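Local coordinates for protein metal transporter CNNM3 (Homo sapiens, PDB 6DFD) that probably takes part in magnesium efflux across the membrane, with a cyclic nucleotide-binding homology domain that mediates dimerization and is required for that activity in the CNNM family, at residues L78-F89 with A185-V194; L50-S58 with E71-K79. The protein carries 6 engineered substitutions. All blocks are in the same frame, centred on the assembly; numbering follows the deposited sequence.

How the interactions relate
From the N terminus, helix 47-60 comes first, and a short connection lets helix 71-78 turn back against it: interaction 2 closes this local loop. The chain then leaves the second helix at Leu78 and Lys79, which belong to both contacts, and runs through the turn at residues 79-83 into strand 84-87. Interaction 1 opens there and closes only some hundred residues later, when strand 189-195 pairs with that strand after most of the barrel has been laid down. The two contacts are therefore in series, neither nested nor crossed. They meet side by side, with Leu50 touching Asn84 and Ile192, and Leu77 touching Val83 and Val194, so the helical pair is joined to edge strand 84-87 and its neighbour 189-195.

Interaction 1: L78-F89 with A185-V194; sequences LKHPSVNQEVRF and ALSDLQLIKV
An antiparallel ladder at the edge of a four-stranded sheet in the beta-barrel of the cyclic nucleotide-binding homology domain pairs Gln85 with Leu191 and Val87 with Leu189. Both are hydrogen-bonded pairs, and Lys193 N to Val83 O (2.8 Å) carries the ladder one step further. Branched Val87 suits the strand and lies alongside Leu189, its CG2 reaching Leu191 CD1 at 4.1 Å; Leu101 packs against all three. Glu86 and Gln190 lie on the other face with Asn84 and Ile192. There Leu78 CD2 presses on Ile192 CG2 at 3.5 Å, a tight contact between side chains that cross at about a right angle. Asn84 turns its amide to the preceding turn, where ND2 donates to Leu78 O (2.9 Å) and also to His80 O, while a water donates to both Asn84 OD1 and Leu191 O. Beyond the ladder, Asp188 OD1 accepts from Phe89 N (2.7 Å), met nearly along its C-O axis. The Phe89 ring, swung away from its own backbone N (chi1 -175°), lays one face over the Leu186-Ser187 peptide, offset toward its rim, with Leu186 C 3.7 Å above the ring plane; it also stacks with His99. Backbone bonds thus fix the register, Val87, Leu189 and Leu191 turn together to Leu101, and polar groups tie down both ends: the Asn84 amide at the turn, the Asp188 carboxylate at the loop.

Interaction 2: L50-S58 with E71-K79; sequences LLATQRFLS and EKVLLHLLK
Helices 50-58 and 71-78 run in broadly opposed directions, at 131° with their axes 9.3 Å apart, and come nearest in backbone at Gln54 and Leu75. Gln54 is a knob set among Glu71, Leu74, Leu75 and Leu78. Its CG, anti to the backbone N (chi1 177°), rests 3.9 Å from Leu74 CD2, and a bend at the next bond turns the amide toward Glu71. Gln54 NE2 then donates, in the amide plane, to two oxygens, Glu71 OE2 at 2.7 Å and Ser58 OG at 2.9 Å. A glutamine suits this place because its methylenes pack like a leucine while its amide meets the polar end of the interface. Glu71 OE2 takes the Gln54 bond on its anti lone pair and a second from Arg55 NH1 at 3.0 Å, which arrives 59° out of the carboxylate plane; this salt bridge would be expected to favour the ionised acid. Leu51 CD1 lies against a face of the Arg55 guanidinium.

The rest is aliphatic. Leu78 is the reciprocal knob, seated among Leu50, Thr53, Gln54 and Leu57, with its CD1 3.9 Å from Thr53 CG2. Leu75 reaches back with CD1 to Leu50 O (3.7 Å), and Leu74 CD2 meets Leu57 CB at 4.0 Å. Leu57 also touches Phe111 and Leu113 of strand 110-114, and Leu50 touches Ile192. Reciprocal knobs-into-holes packing, with a polar cluster at one end, joins two successive helices that lie against the beta-barrel of the cyclic nucleotide-binding homology domain.

Interaction 1: L78-F89 with A185-V194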
loop_
_atom_site.group_PDB
_atom_site.type_symbol
_atom_site.label_atom_id
_atom_site.label_comp_id
_atom_site.label_asym_id
_atom_site.label_seq_id
_atom_site.Cartn_x
_atom_site.Cartn_y
_atom_site.Cartn_z
ATOM N N LEU A 78 -16.566 6.442 -16.482
ATOM C CA LEU A 78 -16.654 6.623 -15.038
ATOM C C LEU A 78 -18.052 7.013 -14.590
ATOM O O LEU A 78 -18.371 6.880 -13.404
ATOM C CB LEU A 78 -15.652 7.687 -14.600
ATOM C CG LEU A 78 -14.180 7.327 -14.766
ATOM C CD1 LEU A 78 -13.341 8.520 -14.394
ATOM C CD2 LEU A 78 -13.783 6.139 -13.923
ATOM N N LYS A 79 -18.884 7.500 -15.501
ATOM C CA LYS A 79 -20.248 7.879 -15.180
ATOM C C LYS A 79 -21.221 6.712 -15.260
ATOM O O LYS A 79 -22.385 6.870 -14.872
ATOM C CB LYS A 79 -20.726 8.986 -16.128
ATOM C CG LYS A 79 -20.107 10.357 -15.890
ATOM C CD LYS A 79 -20.716 11.372 -16.845
ATOM C CE LYS A 79 -20.168 12.773 -16.633
ATOM N NZ LYS A 79 -20.484 13.627 -17.812
ATOM N N HIS A 80 -20.792 5.557 -15.757
ATOM C CA HIS A 80 -21.723 4.449 -15.902
ATOM C C HIS A 80 -22.093 3.878 -14.533
ATOM O O HIS A 80 -21.229 3.741 -13.658
ATOM C CB HIS A 80 -21.137 3.350 -16.782
ATOM C CG HIS A 80 -22.148 2.338 -17.215
ATOM N ND1 HIS A 80 -22.680 1.406 -16.352
ATOM C CD2 HIS A 80 -22.744 2.124 -18.411
ATOM C CE1 HIS A 80 -23.552 0.653 -16.999
ATOM N NE2 HIS A 80 -23.610 1.069 -18.251
ATOM N N PRO A 81 -23.368 3.525 -14.316
ATOM C CA PRO A 81 -23.763 3.019 -12.989
ATOM C C PRO A 81 -22.953 1.827 -12.506
ATOM O O PRO A 81 -22.626 1.767 -11.314
ATOM C CB PRO A 81 -25.242 2.656 -13.186
ATOM C CG PRO A 81 -25.705 3.550 -14.273
ATOM C CD PRO A 81 -24.538 3.721 -15.195
ATOM N N SER A 82 -22.635 0.863 -13.380
ATOM C CA SER A 82 -21.943 -0.343 -12.929
ATOM C C SER A 82 -20.514 -0.061 -12.475
ATOM O O SER A 82 -19.940 -0.869 -11.735
ATOM C CB SER A 82 -21.938 -1.397 -14.038
ATOM O OG SER A 82 -21.132 -0.987 -15.125
ATOM N N VAL A 83 -19.939 1.072 -12.884
ATOM C CA VAL A 83 -18.575 1.418 -12.492
ATOM C C VAL A 83 -18.541 2.050 -11.112
ATOM O O VAL A 83 -17.496 2.042 -10.446
ATOM C CB VAL A 83 -17.976 2.344 -13.567
ATOM C CG1 VAL A 83 -16.636 2.933 -13.136
ATOM C CG2 VAL A 83 -17.843 1.579 -14.872
ATOM N N ASN A 84 -19.665 2.575 -10.657
ATOM C CA ASN A 84 -19.761 3.234 -9.366
ATOM C C ASN A 84 -20.300 2.219 -8.377
ATOM O O ASN A 84 -21.467 1.828 -8.460
ATOM C CB ASN A 84 -20.656 4.461 -9.466
ATOM C CG ASN A 84 -19.972 5.589 -10.197
ATOM O OD1 ASN A 84 -19.267 6.387 -9.582
ATOM N ND2 ASN A 84 -20.143 5.641 -11.522
ATOM N N GLN A 85 -19.449 1.789 -7.449
ATOM C CA GLN A 85 -19.806 0.707 -6.544
ATOM C C GLN A 85 -19.504 1.130 -5.117
ATOM O O GLN A 85 -18.820 2.117 -4.867
ATOM C CB GLN A 85 -19.052 -0.586 -6.881
ATOM C CG GLN A 85 -19.251 -1.093 -8.314
ATOM C CD GLN A 85 -20.508 -1.917 -8.502
ATOM O OE1 GLN A 85 -21.320 -2.064 -7.586
ATOM N NE2 GLN A 85 -20.671 -2.473 -9.698
ATOM N N GLU A 86 -20.025 0.367 -4.171
ATOM C CA GLU A 86 -19.769 0.630 -2.770
ATOM C C GLU A 86 -19.430 -0.673 -2.073
ATOM O O GLU A 86 -19.734 -1.768 -2.558
ATOM C CB GLU A 86 -20.980 1.280 -2.089
ATOM C CG GLU A 86 -22.217 0.387 -2.074
ATOM C CD GLU A 86 -23.337 0.937 -1.207
ATOM O OE1 GLU A 86 -23.071 1.843 -0.389
ATOM O OE2 GLU A 86 -24.483 0.462 -1.349
ATOM N N VAL A 87 -18.806 -0.536 -0.914
ATOM C CA VAL A 87 -18.735 -1.605 0.063
ATOM C C VAL A 87 -19.427 -1.072 1.301
ATOM O O VAL A 87 -19.055 -0.007 1.813
ATOM C CB VAL A 87 -17.288 -2.032 0.358
ATOM C CG1 VAL A 87 -17.233 -2.994 1.543
ATOM C CG2 VAL A 87 -16.680 -2.691 -0.872
ATOM N N ARG A 88 -20.464 -1.774 1.736
ATOM C CA ARG A 88 -21.131 -1.484 2.995
ATOM C C ARG A 88 -20.381 -2.240 4.078
ATOM O O ARG A 88 -20.364 -3.475 4.088
ATOM C CB ARG A 88 -22.593 -1.904 2.933
ATOM C CG ARG A 88 -23.353 -1.222 1.828
ATOM C CD ARG A 88 -24.832 -1.252 2.123
ATOM N NE ARG A 88 -25.133 -0.524 3.352
ATOM C CZ ARG A 88 -26.301 -0.573 3.982
ATOM N NH1 ARG A 88 -27.285 -1.321 3.498
ATOM N NH2 ARG A 88 -26.480 0.122 5.097
ATOM N N PHE A 89 -19.736 -1.505 4.971
ATOM C CA PHE A 89 -18.861 -2.130 5.942
ATOM C C PHE A 89 -19.678 -2.633 7.128
ATOM O O PHE A 89 -20.454 -1.882 7.727
ATOM C CB PHE A 89 -17.790 -1.140 6.395
ATOM C CG PHE A 89 -16.775 -1.743 7.297
ATOM C CD1 PHE A 89 -15.818 -2.596 6.794
ATOM C CD2 PHE A 89 -16.787 -1.479 8.653
ATOM C CE1 PHE A 89 -14.882 -3.172 7.627
ATOM C CE2 PHE A 89 -15.853 -2.053 9.485
ATOM C CZ PHE A 89 -14.899 -2.897 8.971
ATOM N N ALA A 185 -11.594 -3.830 3.043
ATOM C CA ALA A 185 -12.209 -2.617 3.560
ATOM C C ALA A 185 -12.047 -2.531 5.070
ATOM O O ALA A 185 -12.219 -3.524 5.785
ATOM C CB ALA A 185 -13.693 -2.590 3.217
ATOM N N LEU A 186 -11.732 -1.324 5.543
ATOM C CA LEU A 186 -11.755 -0.981 6.955
ATOM C C LEU A 186 -12.887 -0.024 7.295
ATOM O O LEU A 186 -13.044 0.346 8.465
ATOM C CB LEU A 186 -10.415 -0.355 7.365
ATOM C CG LEU A 186 -9.163 -1.175 7.087
ATOM C CD1 LEU A 186 -7.936 -0.353 7.499
ATOM C CD2 LEU A 186 -9.199 -2.514 7.821
ATOM N N SER A 187 -13.688 0.365 6.310
ATOM C CA SER A 187 -14.758 1.341 6.455
ATOM C C SER A 187 -15.681 1.157 5.264
ATOM O O SER A 187 -15.352 0.436 4.322
ATOM C CB SER A 187 -14.220 2.772 6.490
ATOM O OG SER A 187 -13.732 3.154 5.199
ATOM N N ASP A 188 -16.834 1.826 5.293
ATOM C CA ASP A 188 -17.615 1.929 4.066
ATOM C C ASP A 188 -16.715 2.467 2.967
ATOM O O ASP A 188 -15.913 3.373 3.201
ATOM C CB ASP A 188 -18.805 2.867 4.226
ATOM C CG ASP A 188 -19.874 2.326 5.152
ATOM O OD1 ASP A 188 -19.914 1.104 5.420
ATOM O OD2 ASP A 188 -20.691 3.156 5.586
ATOM N N LEU A 189 -16.841 1.905 1.768
ATOM C CA LEU A 189 -16.056 2.361 0.629
ATOM C C LEU A 189 -16.972 2.869 -0.470
ATOM O O LEU A 189 -18.016 2.271 -0.742
ATOM C CB LEU A 189 -15.178 1.249 0.030
ATOM C CG LEU A 189 -14.223 0.490 0.950
ATOM C CD1 LEU A 189 -13.441 -0.528 0.137
ATOM C CD2 LEU A 189 -13.285 1.445 1.671
ATOM N N GLN A 190 -16.553 3.957 -1.119
ATOM C CA GLN A 190 -17.108 4.360 -2.403
ATOM C C GLN A 190 -16.006 4.205 -3.439
ATOM O O GLN A 190 -14.911 4.758 -3.265
ATOM C CB GLN A 190 -17.632 5.798 -2.373
ATOM C CG GLN A 190 -18.481 6.165 -3.587
ATOM C CD GLN A 190 -19.785 5.380 -3.658
ATOM O OE1 GLN A 190 -20.431 5.130 -2.640
ATOM N NE2 GLN A 190 -20.169 4.982 -4.866
ATOM N N LEU A 191 -16.316 3.469 -4.511
ATOM C CA LEU A 191 -15.330 2.896 -5.416
ATOM C C LEU A 191 -15.665 3.187 -6.870
ATOM O O LEU A 191 -16.836 3.226 -7.263
ATOM C CB LEU A 191 -15.264 1.359 -5.277
ATOM C CG LEU A 191 -14.935 0.755 -3.916
ATOM C CD1 LEU A 191 -14.919 -0.744 -4.040
ATOM C CD2 LEU A 191 -13.607 1.266 -3.399
ATOM N N ILE A 192 -14.604 3.329 -7.662
ATOM C CA ILE A 192 -14.637 3.166 -9.113
ATOM C C ILE A 192 -14.139 1.759 -9.415
ATOM O O ILE A 192 -13.044 1.382 -8.986
ATOM C CB ILE A 192 -13.756 4.223 -9.807
ATOM C CG1 ILE A 192 -14.344 5.620 -9.597
ATOM C CG2 ILE A 192 -13.570 3.912 -11.295
ATOM C CD1 ILE A 192 -15.761 5.807 -10.178
ATOM N N LYS A 193 -14.940 0.972 -10.133
ATOM C CA LYS A 193 -14.583 -0.390 -10.513
ATOM C C LYS A 193 -14.683 -0.533 -12.023
ATOM O O LYS A 193 -15.774 -0.396 -12.592
ATOM C CB LYS A 193 -15.498 -1.412 -9.848
ATOM C CG LYS A 193 -15.110 -2.855 -10.119
ATOM C CD LYS A 193 -16.214 -3.816 -9.675
ATOM C CE LYS A 193 -15.677 -5.215 -9.402
ATOM N NZ LYS A 193 -16.733 -6.143 -8.884
ATOM N N VAL A 194 -13.563 -0.851 -12.663
ATOM C CA VAL A 194 -13.510 -1.009 -14.115
ATOM C C VAL A 194 -13.049 -2.423 -14.416
ATOM O O VAL A 194 -11.934 -2.810 -14.042
ATOM C CB VAL A 194 -12.584 0.022 -14.770
ATOM C CG1 VAL A 194 -12.502 -0.224 -16.282
ATOM C CG2 VAL A 194 -13.093 1.408 -14.478
HETATM O O HOH W 1 -18.685 5.360 -6.855
HETATM O O HOH W 2 -22.891 3.521 -5.828
HETATM O O HOH W 3 -22.083 0.243 6.600
#

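Interaction 2: L50-S58 with E71-K79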
loop_
_atom_site.group_PDB
_atom_site.type_symbol
_atom_site.label_atom_id
_atom_site.label_comp_id
_atom_site.label_asym_id
_atom_site.label_seq_id
_atom_site.Cartn_x
_atom_site.Cartn_y
_atom_site.Cartn_z
ATOM N N LEU A 50 -16.317 13.063 -10.273
ATOM C CA LEU A 50 -16.005 12.160 -11.373
ATOM C C LEU A 50 -15.067 12.817 -12.373
ATOM O O LEU A 50 -14.200 12.139 -12.935
ATOM C CB LEU A 50 -17.287 11.687 -12.055
ATOM C CG LEU A 50 -18.152 10.799 -11.149
ATOM C CD1 LEU A 50 -19.414 10.335 -11.872
ATOM C CD2 LEU A 50 -17.379 9.584 -10.618
ATOM N N LEU A 51 -15.200 14.129 -12.585
ATOM C CA LEU A 51 -14.244 14.838 -13.436
ATOM C C LEU A 51 -12.847 14.821 -12.827
ATOM O O LEU A 51 -11.854 14.597 -13.531
ATOM C CB LEU A 51 -14.712 16.276 -13.654
ATOM C CG LEU A 51 -13.848 17.163 -14.550
ATOM C CD1 LEU A 51 -13.676 16.555 -15.946
ATOM C CD2 LEU A 51 -14.479 18.561 -14.636
ATOM N N ALA A 52 -12.742 15.087 -11.526
ATOM C CA ALA A 52 -11.445 15.010 -10.859
ATOM C C ALA A 52 -10.858 13.613 -10.976
ATOM O O ALA A 52 -9.641 13.446 -11.142
ATOM C CB ALA A 52 -11.585 15.387 -9.388
ATOM N N THR A 53 -11.713 12.598 -10.881
ATOM C CA THR A 53 -11.253 11.222 -10.992
ATOM C C THR A 53 -10.716 10.955 -12.394
ATOM O O THR A 53 -9.668 10.319 -12.560
ATOM C CB THR A 53 -12.397 10.272 -10.653
ATOM O OG1 THR A 53 -12.870 10.521 -9.312
ATOM C CG2 THR A 53 -11.944 8.821 -10.761
ATOM N N GLN A 54 -11.423 11.440 -13.413
ATOM C CA GLN A 54 -10.957 11.265 -14.788
ATOM C C GLN A 54 -9.618 11.952 -15.000
ATOM O O GLN A 54 -8.675 11.335 -15.506
ATOM C CB GLN A 54 -11.997 11.793 -15.772
ATOM C CG GLN A 54 -11.551 11.717 -17.225
ATOM C CD GLN A 54 -10.932 12.999 -17.672
ATOM O OE1 GLN A 54 -11.593 14.034 -17.700
ATOM N NE2 GLN A 54 -9.648 12.957 -18.002
ATOM N N ARG A 55 -9.499 13.229 -14.602
ATOM C CA ARG A 55 -8.221 13.922 -14.779
ATOM C C ARG A 55 -7.101 13.180 -14.064
ATOM O O ARG A 55 -5.984 13.050 -14.583
ATOM C CB ARG A 55 -8.288 15.352 -14.237
ATOM C CG ARG A 55 -9.395 16.229 -14.769
ATOM C CD ARG A 55 -9.347 16.350 -16.252
ATOM N NE ARG A 55 -10.128 17.495 -16.710
ATOM C CZ ARG A 55 -10.598 17.623 -17.943
ATOM N NH1 ARG A 55 -10.378 16.669 -18.840
ATOM N NH2 ARG A 55 -11.291 18.704 -18.282
ATOM N N PHE A 56 -7.375 12.724 -12.844
ATOM C CA PHE A 56 -6.367 12.008 -12.077
ATOM C C PHE A 56 -5.899 10.769 -12.816
ATOM O O PHE A 56 -4.697 10.553 -12.982
ATOM C CB PHE A 56 -6.944 11.623 -10.715
ATOM C CG PHE A 56 -6.012 10.805 -9.867
ATOM C CD1 PHE A 56 -4.988 11.405 -9.165
ATOM C CD2 PHE A 56 -6.168 9.439 -9.762
ATOM C CE1 PHE A 56 -4.136 10.653 -8.366
ATOM C CE2 PHE A 56 -5.314 8.681 -8.967
ATOM C CZ PHE A 56 -4.306 9.292 -8.267
ATOM N N LEU A 57 -6.839 9.927 -13.245
ATOM C CA LEU A 57 -6.456 8.690 -13.911
ATOM C C LEU A 57 -5.703 8.982 -15.199
ATOM O O LEU A 57 -4.678 8.356 -15.480
ATOM C CB LEU A 57 -7.685 7.840 -14.199
ATOM C CG LEU A 57 -8.389 7.235 -12.984
ATOM C CD1 LEU A 57 -9.622 6.505 -13.463
ATOM C CD2 LEU A 57 -7.458 6.291 -12.236
ATOM N N SER A 58 -6.198 9.936 -15.995
ATOM C CA SER A 58 -5.537 10.257 -17.257
ATOM C C SER A 58 -4.107 10.718 -17.035
ATOM O O SER A 58 -3.236 10.481 -17.887
ATOM C CB SER A 58 -6.317 11.342 -18.005
ATOM O OG SER A 58 -7.626 10.903 -18.323
ATOM N N GLU A 71 -9.872 11.328 -22.953
ATOM C CA GLU A 71 -10.395 11.814 -21.685
ATOM C C GLU A 71 -11.914 11.826 -21.702
ATOM O O GLU A 71 -12.557 11.553 -20.686
ATOM C CB GLU A 71 -9.837 13.208 -21.403
ATOM C CG GLU A 71 -8.352 13.207 -21.162
ATOM C CD GLU A 71 -7.866 14.506 -20.563
ATOM O OE1 GLU A 71 -7.189 15.271 -21.270
ATOM O OE2 GLU A 71 -8.169 14.780 -19.377
ATOM N N LYS A 72 -12.505 12.117 -22.859
ATOM C CA LYS A 72 -13.960 12.136 -22.964
ATOM C C LYS A 72 -14.542 10.742 -22.777
ATOM O O LYS A 72 -15.552 10.567 -22.081
ATOM C CB LYS A 72 -14.357 12.713 -24.325
ATOM C CG LYS A 72 -15.850 12.768 -24.605
ATOM C CD LYS A 72 -16.105 12.873 -26.104
ATOM C CE LYS A 72 -17.407 13.591 -26.414
ATOM N NZ LYS A 72 -18.564 13.020 -25.671
ATOM N N VAL A 73 -13.929 9.739 -23.408
ATOM C CA VAL A 73 -14.413 8.367 -23.281
ATOM C C VAL A 73 -14.248 7.888 -21.846
ATOM O O VAL A 73 -15.132 7.232 -21.282
ATOM C CB VAL A 73 -13.665 7.454 -24.269
ATOM C CG1 VAL A 73 -13.959 5.982 -23.988
ATOM C CG2 VAL A 73 -14.056 7.804 -25.689
ATOM N N LEU A 74 -13.122 8.230 -21.222
ATOM C CA LEU A 74 -12.914 7.829 -19.836
ATOM C C LEU A 74 -13.959 8.451 -18.928
ATOM O O LEU A 74 -14.516 7.776 -18.048
ATOM C CB LEU A 74 -11.512 8.223 -19.376
ATOM C CG LEU A 74 -11.196 7.846 -17.917
ATOM C CD1 LEU A 74 -11.412 6.353 -17.664
ATOM C CD2 LEU A 74 -9.760 8.235 -17.598
ATOM N N LEU A 75 -14.237 9.746 -19.107
ATOM C CA LEU A 75 -15.238 10.369 -18.247
ATOM C C LEU A 75 -16.586 9.691 -18.433
ATOM O O LEU A 75 -17.274 9.368 -17.455
ATOM C CB LEU A 75 -15.335 11.868 -18.536
ATOM C CG LEU A 75 -16.322 12.636 -17.646
ATOM C CD1 LEU A 75 -15.926 12.557 -16.182
ATOM C CD2 LEU A 75 -16.415 14.082 -18.092
ATOM N N HIS A 76 -16.960 9.425 -19.685
ATOM C CA HIS A 76 -18.205 8.712 -19.945
ATOM C C HIS A 76 -18.228 7.351 -19.252
ATOM O O HIS A 76 -19.262 6.935 -18.720
ATOM C CB HIS A 76 -18.394 8.561 -21.453
ATOM C CG HIS A 76 -19.676 7.899 -21.845
ATOM N ND1 HIS A 76 -19.715 6.723 -22.563
ATOM C CD2 HIS A 76 -20.965 8.255 -21.634
ATOM C CE1 HIS A 76 -20.974 6.379 -22.772
ATOM N NE2 HIS A 76 -21.753 7.292 -22.219
ATOM N N LEU A 77 -17.102 6.635 -19.256
ATOM C CA LEU A 77 -17.046 5.333 -18.594
ATOM C C LEU A 77 -17.251 5.475 -17.093
ATOM O O LEU A 77 -18.004 4.711 -16.478
ATOM C CB LEU A 77 -15.707 4.656 -18.884
ATOM C CG LEU A 77 -15.383 3.392 -18.079
ATOM C CD1 LEU A 77 -16.367 2.285 -18.415
ATOM C CD2 LEU A 77 -13.957 2.935 -18.352
ATOM N N LEU A 78 -16.566 6.442 -16.482
ATOM C CA LEU A 78 -16.654 6.623 -15.038
ATOM C C LEU A 78 -18.052 7.013 -14.590
ATOM O O LEU A 78 -18.371 6.880 -13.404
ATOM C CB LEU A 78 -15.652 7.687 -14.600
ATOM C CG LEU A 78 -14.180 7.327 -14.766
ATOM C CD1 LEU A 78 -13.341 8.520 -14.394
ATOM C CD2 LEU A 78 -13.783 6.139 -13.923
ATOM N N LYS A 79 -18.884 7.500 -15.501
ATOM C CA LYS A 79 -20.248 7.879 -15.180
ATOM C C LYS A 79 -21.221 6.712 -15.260
ATOM O O LYS A 79 -22.385 6.870 -14.872
ATOM C CB LYS A 79 -20.726 8.986 -16.128
ATOM C CG LYS A 79 -20.107 10.357 -15.890
ATOM C CD LYS A 79 -20.716 11.372 -16.845
ATOM C CE LYS A 79 -20.168 12.773 -16.633
ATOM N NZ LYS A 79 -20.484 13.627 -17.812
#